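Local coordinates for malic enzyme (Entamoeba histolytica, PDB 3NV9), which probably catalyses the oxidative decarboxylation of malate to pyruvate with NAD or NADP as electron acceptor, and is built as a dimer, at residues A[211-216]-A[320-325]; A[312-317]-A[336-341]; A[133-138]-A[152-157]. One frame throughout, in Å; residues are numbered along the deposited sequence.

Interaction 1 of 3, residues A[211-216]-A[320-325]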
loop_
_atom_site.group_PDB
_atom_site.type_symbol
_atom_site.label_atom_id
_atom_site.label_comp_id
_atom_site.label_asym_id
_atom_site.label_seq_id
_atom_site.Cartn_x
_atom_site.Cartn_y
_atom_site.Cartn_z
ATOM N N LYS A 211 15.442 34.212 16.254
ATOM C CA LYS A 211 14.811 35.526 16.119
ATOM C C LYS A 211 14.271 35.985 17.458
ATOM O O LYS A 211 14.479 37.123 17.850
ATOM C CB LYS A 211 13.675 35.498 15.094
ATOM C CG LYS A 211 14.153 35.784 13.689
ATOM C CD LYS A 211 13.272 35.176 12.645
ATOM C CE LYS A 211 13.917 35.274 11.245
ATOM N NZ LYS A 211 13.606 36.601 10.655
ATOM N N LEU A 212 13.566 35.103 18.153
ATOM C CA LEU A 212 12.997 35.471 19.446
ATOM C C LEU A 212 14.032 35.920 20.471
ATOM O O LEU A 212 13.732 36.797 21.243
ATOM C CB LEU A 212 12.147 34.340 20.035
ATOM C CG LEU A 212 10.821 34.209 19.292
ATOM C CD1 LEU A 212 10.166 32.804 19.385
ATOM C CD2 LEU A 212 9.892 35.357 19.751
ATOM N N VAL A 213 15.222 35.313 20.486
ATOM C CA VAL A 213 16.225 35.608 21.529
ATOM C C VAL A 213 17.220 36.683 21.063
ATOM O O VAL A 213 18.155 37.027 21.774
ATOM C CB VAL A 213 17.004 34.314 22.057
ATOM C CG1 VAL A 213 16.014 33.259 22.690
ATOM C CG2 VAL A 213 17.882 33.683 20.991
ATOM N N LYS A 214 16.993 37.168 19.852
ATOM C CA LYS A 214 17.848 38.120 19.120
ATOM C C LYS A 214 19.323 37.707 18.983
ATOM O O LYS A 214 20.220 38.462 19.375
ATOM C CB LYS A 214 17.719 39.519 19.718
ATOM C CG LYS A 214 16.306 40.042 19.684
ATOM C CD LYS A 214 16.034 41.113 20.744
ATOM C CE LYS A 214 14.592 41.671 20.604
ATOM N NZ LYS A 214 14.026 42.078 21.933
ATOM N N LYS A 215 19.597 36.525 18.431
ATOM C CA LYS A 215 20.994 36.103 18.221
ATOM C C LYS A 215 21.233 35.663 16.775
ATOM O O LYS A 215 20.351 35.055 16.159
ATOM C CB LYS A 215 21.407 34.979 19.181
ATOM C CG LYS A 215 21.298 35.282 20.674
ATOM C CD LYS A 215 21.572 34.022 21.517
ATOM C CE LYS A 215 21.396 34.316 22.995
ATOM N NZ LYS A 215 21.679 33.156 23.961
ATOM N N ASP A 216 22.410 35.996 16.246
ATOM C CA ASP A 216 22.833 35.602 14.921
ATOM C C ASP A 216 23.267 34.126 14.990
ATOM O O ASP A 216 23.973 33.721 15.929
ATOM C CB ASP A 216 23.984 36.545 14.480
ATOM C CG ASP A 216 24.665 36.124 13.171
ATOM O OD1 ASP A 216 24.027 35.500 12.287
ATOM O OD2 ASP A 216 25.860 36.472 12.982
ATOM N N LYS A 320 18.886 33.378 27.954
ATOM C CA LYS A 320 17.725 32.851 27.209
ATOM C C LYS A 320 18.004 31.497 26.497
ATOM O O LYS A 320 18.018 31.373 25.243
ATOM C CB LYS A 320 17.111 33.936 26.295
ATOM C CG LYS A 320 16.434 35.118 27.055
ATOM C CD LYS A 320 15.804 36.126 26.059
ATOM C CE LYS A 320 14.997 37.218 26.737
ATOM N NZ LYS A 320 15.755 38.188 27.603
ATOM N N PRO A 321 18.261 30.462 27.301
ATOM C CA PRO A 321 18.567 29.195 26.665
ATOM C C PRO A 321 17.445 28.624 25.735
ATOM O O PRO A 321 16.245 28.642 26.068
ATOM C CB PRO A 321 18.784 28.257 27.846
ATOM C CG PRO A 321 19.064 29.159 29.017
ATOM C CD PRO A 321 18.299 30.386 28.763
ATOM N N ILE A 322 17.872 28.137 24.580
ATOM C CA ILE A 322 17.057 27.384 23.689
ATOM C C ILE A 322 17.397 25.902 23.907
ATOM O O ILE A 322 18.530 25.517 23.684
ATOM C CB ILE A 322 17.390 27.758 22.266
ATOM C CG1 ILE A 322 16.874 29.166 21.985
ATOM C CG2 ILE A 322 16.803 26.769 21.279
ATOM C CD1 ILE A 322 17.519 29.757 20.737
ATOM N N VAL A 323 16.411 25.099 24.316
ATOM C CA VAL A 323 16.623 23.673 24.566
ATOM C C VAL A 323 15.664 22.809 23.747
ATOM O O VAL A 323 14.475 22.906 23.949
ATOM C CB VAL A 323 16.392 23.359 26.046
ATOM C CG1 VAL A 323 16.560 21.887 26.332
ATOM C CG2 VAL A 323 17.324 24.278 26.980
ATOM N N PHE A 324 16.176 21.972 22.827
ATOM C CA PHE A 324 15.315 20.994 22.145
ATOM C C PHE A 324 15.535 19.593 22.706
ATOM O O PHE A 324 16.617 19.056 22.628
ATOM C CB PHE A 324 15.521 21.025 20.627
ATOM C CG PHE A 324 15.152 22.348 19.968
ATOM C CD1 PHE A 324 14.485 23.371 20.678
ATOM C CD2 PHE A 324 15.421 22.549 18.605
ATOM C CE1 PHE A 324 14.141 24.567 20.020
ATOM C CE2 PHE A 324 15.080 23.739 17.949
ATOM C CZ PHE A 324 14.460 24.760 18.661
ATOM N N CYS A 325 14.486 19.012 23.278
ATOM C CA CYS A 325 14.527 17.652 23.834
ATOM C C CYS A 325 13.491 16.806 23.094
ATOM O O CYS A 325 12.336 16.723 23.517
ATOM C CB CYS A 325 14.142 17.704 25.300
ATOM S SG CYS A 325 15.392 18.408 26.325
HETATM O O HOH W 1 19.728 31.284 23.290
#
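In the Rossmann-type NAD-binding domain, Val-213 at the C-terminal end of helix 193-213 rests on Lys-320 and Ile-322, where the chain enters the parallel strand 322-325. A Schellman motif closes the helix here: Lys-214 has positive phi (54°), and its N still reaches back to Lys-211 O at 3.2 Å. Beyond this turn Lys-215, like Val-213 before it, is directed at the segment 320-325.

The two methyl groups of Val-213 share the work. CG1 lies 3.8 Å from Lys-320 CB and equally close to the carbonyl O of that residue, with the two side chains running past each other in opposite directions. CG2, placed between the backbone N and the carbonyl carbon by a chi1 of -60°, meets Ile-322 CD1 at 4.0 Å. Ile-345 of the adjoining strand and Tyr-344 also pack on Val-213, while Ile-322 leans on Ala-209 and Leu-210, so the last turns of the helix cover this corner of the sheet. The far end of Lys-320 leaves the contact and makes a cation-pi interaction with Tyr-344.

The polar connection is indirect. Lys-215 extends fully, its last three torsions all near 180°, and brings NZ to Asp-296 in a salt bridge and to the carbonyl O of Glu-319 in a hydrogen bond. Lys-215 NZ stands 4.3 Å from Lys-320 O, and a water bridges the two: it accepts from Lys-215 NZ at 2.8 Å and donates to Lys-320 O at 2.6 Å.

Interaction 2 of 3, residues A[312-317]-A[336-341]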
loop_
_atom_site.group_PDB
_atom_site.type_symbol
_atom_site.label_atom_id
_atom_site.label_comp_id
_atom_site.label_asym_id
_atom_site.label_seq_id
_atom_site.Cartn_x
_atom_site.Cartn_y
_atom_site.Cartn_z
ATOM N N GLU A 312 20.883 20.990 35.633
ATOM C CA GLU A 312 22.111 21.716 35.932
ATOM C C GLU A 312 22.833 22.148 34.639
ATOM O O GLU A 312 23.417 23.215 34.600
ATOM C CB GLU A 312 23.039 20.906 36.848
ATOM C CG GLU A 312 23.840 19.848 36.119
ATOM C CD GLU A 312 25.083 19.378 36.882
ATOM O OE1 GLU A 312 25.563 20.165 37.742
ATOM O OE2 GLU A 312 25.586 18.239 36.606
ATOM N N TRP A 313 22.820 21.324 33.605
ATOM C CA TRP A 313 23.380 21.759 32.307
ATOM C C TRP A 313 22.693 23.044 31.830
ATOM O O TRP A 313 23.356 23.987 31.402
ATOM C CB TRP A 313 23.193 20.692 31.247
ATOM C CG TRP A 313 23.892 19.425 31.521
ATOM C CD1 TRP A 313 24.879 19.195 32.468
ATOM C CD2 TRP A 313 23.726 18.203 30.815
ATOM N NE1 TRP A 313 25.298 17.888 32.399
ATOM C CE2 TRP A 313 24.633 17.263 31.379
ATOM C CE3 TRP A 313 22.892 17.794 29.763
ATOM C CZ2 TRP A 313 24.710 15.929 30.929
ATOM C CZ3 TRP A 313 22.982 16.471 29.303
ATOM C CH2 TRP A 313 23.874 15.555 29.897
ATOM N N ILE A 314 21.361 23.066 31.952
ATOM C CA ILE A 314 20.492 24.133 31.436
ATOM C C ILE A 314 20.768 25.428 32.192
ATOM O O ILE A 314 20.998 26.475 31.576
ATOM C CB ILE A 314 18.980 23.685 31.485
ATOM C CG1 ILE A 314 18.705 22.630 30.395
ATOM C CG2 ILE A 314 18.043 24.834 31.298
ATOM C CD1 ILE A 314 17.285 22.017 30.413
ATOM N N LYS A 315 20.741 25.327 33.526
ATOM C CA LYS A 315 21.020 26.390 34.463
ATOM C C LYS A 315 22.357 27.072 34.154
ATOM O O LYS A 315 22.505 28.242 34.378
ATOM C CB LYS A 315 21.027 25.763 35.869
ATOM C CG LYS A 315 21.060 26.718 37.025
ATOM C CD LYS A 315 20.706 25.990 38.343
ATOM C CE LYS A 315 21.959 25.518 39.151
ATOM N NZ LYS A 315 22.568 26.655 39.958
ATOM N N SER A 316 23.332 26.319 33.652
ATOM C CA SER A 316 24.654 26.884 33.373
ATOM C C SER A 316 24.733 27.565 32.000
ATOM O O SER A 316 25.707 28.228 31.688
ATOM C CB SER A 316 25.734 25.812 33.484
ATOM O OG SER A 316 25.803 25.006 32.320
ATOM N N MET A 317 23.703 27.396 31.176
ATOM C CA MET A 317 23.693 28.010 29.848
ATOM C C MET A 317 23.604 29.538 29.918
ATOM O O MET A 317 23.370 30.105 30.976
ATOM C CB MET A 317 22.547 27.418 29.016
ATOM C CG MET A 317 22.789 25.961 28.627
ATOM S SD MET A 317 21.657 25.428 27.328
ATOM C CE MET A 317 20.198 25.423 28.290
ATOM N N TYR A 336 8.410 21.735 31.804
ATOM C CA TYR A 336 8.337 22.497 33.077
ATOM C C TYR A 336 9.648 22.355 33.880
ATOM O O TYR A 336 10.014 23.269 34.652
ATOM C CB TYR A 336 7.169 22.031 33.975
ATOM C CG TYR A 336 7.483 20.786 34.801
ATOM C CD1 TYR A 336 8.012 20.881 36.098
ATOM C CD2 TYR A 336 7.271 19.527 34.271
ATOM C CE1 TYR A 336 8.318 19.722 36.871
ATOM C CE2 TYR A 336 7.563 18.367 35.006
ATOM C CZ TYR A 336 8.078 18.460 36.303
ATOM O OH TYR A 336 8.368 17.294 36.962
ATOM N N GLU A 337 10.334 21.218 33.717
ATOM C CA GLU A 337 11.643 21.002 34.421
ATOM C C GLU A 337 12.680 21.890 33.782
ATOM O O GLU A 337 13.431 22.528 34.496
ATOM C CB GLU A 337 12.155 19.566 34.331
ATOM C CG GLU A 337 11.238 18.530 34.902
ATOM C CD GLU A 337 11.831 17.138 34.776
ATOM O OE1 GLU A 337 11.509 16.458 33.757
ATOM O OE2 GLU A 337 12.641 16.740 35.673
ATOM N N ALA A 338 12.713 21.917 32.431
ATOM C CA ALA A 338 13.608 22.819 31.675
ATOM C C ALA A 338 13.321 24.318 31.911
ATOM O O ALA A 338 14.248 25.116 31.991
ATOM C CB ALA A 338 13.627 22.482 30.146
ATOM N N LYS A 339 12.051 24.686 32.052
ATOM C CA LYS A 339 11.674 26.079 32.384
ATOM C C LYS A 339 12.141 26.482 33.800
ATOM O O LYS A 339 12.722 27.555 33.998
ATOM C CB LYS A 339 10.168 26.295 32.211
ATOM C CG LYS A 339 9.699 26.418 30.750
ATOM C CD LYS A 339 9.840 27.851 30.198
ATOM C CE LYS A 339 9.775 27.872 28.652
ATOM N NZ LYS A 339 8.350 27.751 28.177
ATOM N N GLU A 340 11.891 25.602 34.774
ATOM C CA GLU A 340 12.267 25.824 36.154
ATOM C C GLU A 340 13.753 26.038 36.221
ATOM O O GLU A 340 14.206 26.791 37.031
ATOM C CB GLU A 340 11.934 24.589 36.983
ATOM C CG GLU A 340 10.541 24.586 37.542
ATOM C CD GLU A 340 10.185 23.307 38.293
ATOM O OE1 GLU A 340 10.917 22.254 38.168
ATOM O OE2 GLU A 340 9.137 23.383 38.999
ATOM N N ALA A 341 14.505 25.336 35.380
ATOM C CA ALA A 341 15.954 25.485 35.329
ATOM C C ALA A 341 16.481 26.679 34.490
ATOM O O ALA A 341 17.687 26.813 34.322
ATOM C CB ALA A 341 16.584 24.184 34.848
#
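Ile-314 meets Ala-338 and Ala-341 with both of its branches, and these two small residues let the helices come close. CD1, at the end of the longer branch, sits 3.7 Å from Ala-338 CB. The shorter branch turns to the end of the other helix: with CG2 anti to the backbone N, this methyl lies 3.9 Å from Ala-341 CB and 3.6 Å from Ala-341 O. Ala-341 O also approaches the backbone of the next residue, 3.4 Å from Lys-315 CA in a CA-H...O contact with an angle of 129° at the hydrogen. Lys-315 N is also nearby, but its direction is too poor for a hydrogen bond, and the long side chain of Lys-315 carries its ammonium away from the interface.

In the Rossmann-type domain these helices belong to two successive beta-alpha-beta crossovers. Helix 311-315 links strand 297-300 to strand 322-325, helix 335-340 links strand 322-325 to strand 345-348, and all three strands are parallel neighbours. Ile-314 therefore has sheet as well as helix beside it, since it also packs on Val-323, and Val-309 and Ala-343 add loop contacts.

Further out, the end of helix 311-315 is tied back on itself. Ser-316 OG donates to Trp-313 O at 2.8 Å, tilted 30° from the carbonyl plane, and Met-317 N binds Ile-314 O at 2.9 Å. Trp-313 packs on Ile-288, Ala-289 and Cys-292 of helix 288-292. On the partner helix, Ala-341 N is held by Glu-337 O at 3.1 Å, while Lys-339 forms a salt bridge with Asp-402.

Interaction 3 of 3, residues A[133-138]-A[152-157]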
loop_
_atom_site.group_PDB
_atom_site.type_symbol
_atom_site.label_atom_id
_atom_site.label_comp_id
_atom_site.label_asym_id
_atom_site.label_seq_id
_atom_site.Cartn_x
_atom_site.Cartn_y
_atom_site.Cartn_z
ATOM N N VAL A 133 1.577 4.102 2.085
ATOM C CA VAL A 133 1.242 2.985 2.900
ATOM C C VAL A 133 2.448 2.513 3.740
ATOM O O VAL A 133 3.583 2.643 3.340
ATOM C CB VAL A 133 0.618 1.814 2.116
ATOM C CG1 VAL A 133 -0.804 2.156 1.682
ATOM C CG2 VAL A 133 1.492 1.348 1.002
ATOM N N PRO A 134 2.179 1.988 4.937
ATOM C CA PRO A 134 3.309 1.416 5.681
ATOM C C PRO A 134 3.910 0.203 4.912
ATOM O O PRO A 134 3.152 -0.604 4.304
ATOM C CB PRO A 134 2.675 1.009 7.017
ATOM C CG PRO A 134 1.163 0.976 6.769
ATOM C CD PRO A 134 0.857 1.658 5.499
ATOM N N ILE A 135 5.253 0.095 4.875
ATOM C CA ILE A 135 5.913 -1.129 4.373
ATOM C C ILE A 135 6.890 -1.581 5.415
ATOM O O ILE A 135 8.026 -1.180 5.386
ATOM C CB ILE A 135 6.670 -0.876 3.068
ATOM C CG1 ILE A 135 5.733 -0.305 1.999
ATOM C CG2 ILE A 135 7.372 -2.166 2.521
ATOM C CD1 ILE A 135 4.821 -1.339 1.342
ATOM N N CYS A 136 6.417 -2.364 6.379
ATOM C CA CYS A 136 7.261 -2.891 7.498
ATOM C C CYS A 136 7.843 -4.271 7.134
ATOM O O CYS A 136 7.118 -5.193 6.816
ATOM C CB CYS A 136 6.444 -2.972 8.792
ATOM S SG CYS A 136 6.195 -1.364 9.477
ATOM N N ILE A 137 9.161 -4.384 7.134
ATOM C CA ILE A 137 9.819 -5.579 6.617
ATOM C C ILE A 137 10.706 -6.174 7.658
ATOM O O ILE A 137 11.124 -5.496 8.604
ATOM C CB ILE A 137 10.696 -5.271 5.408
ATOM C CG1 ILE A 137 11.960 -4.452 5.834
ATOM C CG2 ILE A 137 9.845 -4.614 4.284
ATOM C CD1 ILE A 137 12.934 -4.070 4.656
ATOM N N ASP A 138 11.004 -7.451 7.471
ATOM C CA ASP A 138 12.045 -8.098 8.265
ATOM C C ASP A 138 13.356 -7.895 7.540
ATOM O O ASP A 138 13.507 -8.274 6.365
ATOM C CB ASP A 138 11.753 -9.586 8.403
ATOM C CG ASP A 138 12.751 -10.295 9.361
ATOM O OD1 ASP A 138 13.741 -9.674 9.841
ATOM O OD2 ASP A 138 12.505 -11.474 9.668
ATOM N N ILE A 152 18.482 -2.809 1.104
ATOM C CA ILE A 152 18.846 -2.263 -0.231
ATOM C C ILE A 152 18.208 -3.039 -1.364
ATOM O O ILE A 152 17.601 -2.460 -2.287
ATOM C CB ILE A 152 20.382 -2.174 -0.419
ATOM C CG1 ILE A 152 20.910 -1.070 0.496
ATOM C CG2 ILE A 152 20.709 -1.833 -1.813
ATOM C CD1 ILE A 152 22.439 -1.070 0.753
ATOM N N GLU A 153 18.337 -4.363 -1.280
ATOM C CA GLU A 153 17.805 -5.256 -2.319
ATOM C C GLU A 153 16.289 -5.106 -2.396
ATOM O O GLU A 153 15.711 -5.031 -3.505
ATOM C CB GLU A 153 18.203 -6.744 -2.063
ATOM C CG GLU A 153 17.578 -7.708 -3.086
ATOM C CD GLU A 153 18.027 -9.180 -2.898
ATOM O OE1 GLU A 153 18.769 -9.500 -1.953
ATOM O OE2 GLU A 153 17.622 -10.015 -3.709
ATOM N N PHE A 154 15.664 -5.079 -1.207
ATOM C CA PHE A 154 14.200 -5.017 -1.065
ATOM C C PHE A 154 13.631 -3.772 -1.763
ATOM O O PHE A 154 12.732 -3.850 -2.591
ATOM C CB PHE A 154 13.773 -5.055 0.428
ATOM C CG PHE A 154 12.294 -4.982 0.616
ATOM C CD1 PHE A 154 11.552 -6.133 0.746
ATOM C CD2 PHE A 154 11.632 -3.738 0.631
ATOM C CE1 PHE A 154 10.155 -6.076 0.885
ATOM C CE2 PHE A 154 10.221 -3.654 0.778
ATOM C CZ PHE A 154 9.483 -4.821 0.887
ATOM N N VAL A 155 14.201 -2.635 -1.433
ATOM C CA VAL A 155 13.729 -1.375 -1.949
ATOM C C VAL A 155 13.933 -1.290 -3.455
ATOM O O VAL A 155 13.025 -0.824 -4.173
ATOM C CB VAL A 155 14.390 -0.196 -1.171
ATOM C CG1 VAL A 155 14.036 1.165 -1.792
ATOM C CG2 VAL A 155 13.955 -0.244 0.238
ATOM N N GLN A 156 15.110 -1.753 -3.923
ATOM C CA GLN A 156 15.400 -1.876 -5.368
ATOM C C GLN A 156 14.374 -2.713 -6.145
ATOM O O GLN A 156 14.045 -2.409 -7.300
ATOM C CB GLN A 156 16.838 -2.387 -5.613
ATOM C CG GLN A 156 17.928 -1.278 -5.393
ATOM C CD GLN A 156 19.390 -1.796 -5.335
ATOM O OE1 GLN A 156 19.665 -3.003 -5.481
ATOM N NE2 GLN A 156 20.325 -0.879 -5.110
ATOM N N ARG A 157 13.825 -3.739 -5.501
ATOM C CA ARG A 157 12.801 -4.548 -6.150
ATOM C C ARG A 157 11.421 -3.869 -6.159
ATOM O O ARG A 157 10.673 -3.992 -7.147
ATOM C CB ARG A 157 12.730 -5.920 -5.506
ATOM C CG ARG A 157 13.984 -6.792 -5.751
ATOM C CD ARG A 157 13.738 -8.265 -5.390
ATOM N NE ARG A 157 15.008 -9.005 -5.365
ATOM C CZ ARG A 157 15.679 -9.425 -6.451
ATOM N NH1 ARG A 157 15.186 -9.212 -7.673
ATOM N NH2 ARG A 157 16.854 -10.046 -6.316
#
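Phe-154 presents its ring to Ile-135 and Ile-137, and these three buried side chains form the tight part of the contact. The CG2 methyl of Ile-137 lies over one face in a CH-pi contact, 3.7 Å from the ring centroid and 22° off the normal. Ile-137 CG2 is displaced toward the rim of the ring and comes within 3.4 Å of Phe-154 CZ. Because Phe-154 has CG anti to the backbone N (chi1 179°), the ring extends from the helix toward the strand. Ile-135 approaches the same outer end obliquely, its CG2 3.7 Å from Phe-154 CE2. The ring also stacks with Phe-154 of the second subunit.

The strand and helix are the first half of a beta-alpha-beta crossover in the N-terminal domain: strand 131-136 runs into helix 148-158, which leads to the parallel strand 164-167, with strand 92-97 lying between the two in the sheet. Val-155 and Ile-135 both touch Val-96 of that middle strand.

The helix flank bearing Glu-153 and Arg-157, both partly exposed, is looser and polar. It makes no contact with 133-138 of its own chain. Arg-157 NH2 forms a salt bridge with Glu-153 OE2 at 2.7 Å; the oxygen lies close to the guanidinium plane and is met on its anti side, somewhat out of the carboxylate plane. Arg-157 NH1 donates to Asp-138 O of the second subunit.

Along the chain, interaction 3 closes before the other two open; the segments of interactions 1 and 2 then alternate, in the order 211-216, 312-317, 320-325 and 336-341. Those two belong to the NAD-binding domain, with centres 13 Å apart, and they meet at strand 322-325: Ile-322 faces helix 193-213, whereas Val-323 meets the end of segment 312-317, its CG2 3.4 Å from Met-317 CE. Successive residues of one strand thus serve the two contacts. Interaction 3, in the separate four-stranded parallel sheet of the N-terminal domain, lies about 39 and 42 Å away between centres, across the chain's centre, and it alone borders the second subunit.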